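Local coordinates for glucanase (Klebsiella pneumoniae, PDB 5GY3), which probably hydrolyses internal beta-1,4-glucosidic bonds in cellulose and related beta-glucans as a family 8 endoglucanase, at residues G139-N143 with D144-L148. Numbering follows the deposited sequence.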
# COMPACT_ATOMS: atom_id res chain seq x y z
N GLY A 139 2.87 -18.38 -4.13
CA GLY A 139 2.23 -18.65 -2.87
C GLY A 139 0.78 -18.25 -2.77
O GLY A 139 0.12 -18.62 -1.79
N PHE A 140 0.25 -17.51 -3.75
CA PHE A 140 -1.11 -17.00 -3.66
C PHE A 140 -2.03 -17.55 -4.74
O PHE A 140 -3.23 -17.25 -4.72
CB PHE A 140 -1.11 -15.47 -3.72
CG PHE A 140 -0.32 -14.86 -2.62
CD1 PHE A 140 -0.87 -14.73 -1.35
CD2 PHE A 140 0.99 -14.47 -2.83
CE1 PHE A 140 -0.13 -14.18 -0.30
CE2 PHE A 140 1.75 -13.92 -1.79
CZ PHE A 140 1.18 -13.79 -0.53
N ASN A 141 -1.50 -18.34 -5.67
CA ASN A 141 -2.29 -18.94 -6.73
C ASN A 141 -2.56 -20.36 -6.26
O ASN A 141 -1.74 -21.26 -6.42
CB ASN A 141 -1.58 -18.90 -8.08
CG ASN A 141 -2.53 -19.10 -9.25
OD1 ASN A 141 -3.45 -19.92 -9.19
ND2 ASN A 141 -2.32 -18.34 -10.32
N LEU A 142 -3.67 -20.52 -5.59
CA LEU A 142 -4.21 -21.82 -5.30
C LEU A 142 -5.00 -22.18 -6.55
O LEU A 142 -5.23 -21.32 -7.41
CB LEU A 142 -5.03 -21.76 -4.01
CG LEU A 142 -4.24 -21.47 -2.71
CD1 LEU A 142 -3.63 -20.07 -2.62
CD2 LEU A 142 -5.12 -21.67 -1.48
N ASN A 143 -5.31 -23.45 -6.72
CA ASN A 143 -5.75 -23.86 -8.05
C ASN A 143 -7.02 -23.12 -8.49
O ASN A 143 -6.97 -22.29 -9.41
CB ASN A 143 -5.95 -25.37 -8.08
CG ASN A 143 -4.72 -26.12 -7.58
OD1 ASN A 143 -3.59 -25.82 -7.99
ND2 ASN A 143 -4.93 -27.08 -6.68
N ASP A 144 -8.14 -23.37 -7.82
CA ASP A 144 -9.38 -22.70 -8.18
C ASP A 144 -9.66 -21.48 -7.32
O ASP A 144 -10.75 -20.92 -7.41
CB ASP A 144 -10.55 -23.69 -8.12
CG ASP A 144 -10.85 -24.18 -6.71
OD1 ASP A 144 -9.96 -24.12 -5.84
OD2 ASP A 144 -11.98 -24.65 -6.48
N HIS A 145 -8.70 -21.06 -6.49
CA HIS A 145 -8.81 -19.83 -5.71
C HIS A 145 -7.52 -19.04 -5.85
O HIS A 145 -6.43 -19.61 -5.94
CB HIS A 145 -9.03 -20.10 -4.22
CG HIS A 145 -10.36 -20.70 -3.90
ND1 HIS A 145 -10.62 -22.04 -4.08
CD2 HIS A 145 -11.49 -20.15 -3.41
CE1 HIS A 145 -11.86 -22.30 -3.70
NE2 HIS A 145 -12.41 -21.17 -3.30
N LEU A 146 -7.65 -17.72 -5.81
CA LEU A 146 -6.52 -16.83 -5.56
C LEU A 146 -6.70 -16.16 -4.21
O LEU A 146 -7.81 -15.72 -3.87
CB LEU A 146 -6.39 -15.76 -6.64
CG LEU A 146 -6.30 -16.21 -8.09
CD1 LEU A 146 -6.15 -14.98 -8.98
CD2 LEU A 146 -5.14 -17.17 -8.25
N ASN A 147 -5.63 -16.08 -3.44
CA ASN A 147 -5.63 -15.29 -2.21
C ASN A 147 -5.14 -13.90 -2.56
O ASN A 147 -3.98 -13.70 -2.91
CB ASN A 147 -4.74 -15.95 -1.16
CG ASN A 147 -5.45 -17.09 -0.46
OD1 ASN A 147 -6.68 -17.16 -0.47
ND2 ASN A 147 -4.69 -18.00 0.14
N LEU A 148 -6.05 -12.93 -2.49
CA LEU A 148 -5.77 -11.56 -2.89
C LEU A 148 -5.73 -10.67 -1.66
O LEU A 148 -6.28 -11.00 -0.60
CB LEU A 148 -6.83 -11.06 -3.87
CG LEU A 148 -7.07 -11.90 -5.12
CD1 LEU A 148 -8.18 -11.27 -5.94
CD2 LEU A 148 -5.77 -11.98 -5.92
O HOH W 1 -1.75 -17.97 0.04
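Asn147 N donates a hydrogen bond to Phe140 O, 3.0 Å away. The same oxygen also takes a CA-H...O contact from Leu146 CA at 3.4 Å. The chain doubles back here in a hairpin-like turn, and its two arms run nearly antiparallel. The returning arm is strand 145-148, an outermost strand of a three-stranded antiparallel sheet, where it pairs with strand 196-199. The 139-143 arm meets it through a single bridge, Asn141 with Leu146.

The packed end lies around Asn147, whose CB points at the other arm. The Phe140 side chain crosses that of Asn147 at about a right angle, with ring and amide planes 73° apart. Phe140 CD1 is 4.1 Å from Asn147 CB, while Asn147 O approaches the ring obliquely. With CG anti to the carbonyl carbon (chi1 -66°), beside the backbone N, the Leu142 side chain crosses that of Asn147 at a slant. This places Leu142 CD1 3.6 Å from Asn147 ND2. That nitrogen also donates to a water, which in turn donates to Gly139 O, and makes a weak hydrogen bond to Glu209. Away from Asn147, Leu146 CD2 lies beside the Asn141 side chain. Leu146 itself is buried on Val125 and Phe127.

The turn at Asn143 and Asp144 is exposed to solvent. No side-chain hydrogen bond links the two arms there. His145 ND1 donates to Asp144 OD1 at 2.8 Å, a bent bond of 137° that meets the oxygen from above the carboxylate plane, but this joins neighbouring residues.

Phe140 lies about 9 Å, side chain to side chain, from Asp87, the predicted nucleophile. The water and the weak bond to Glu209 probably help set the rotation of the Asn147 amide. By contrast, the buried Asn147 O has no polar partner in the model.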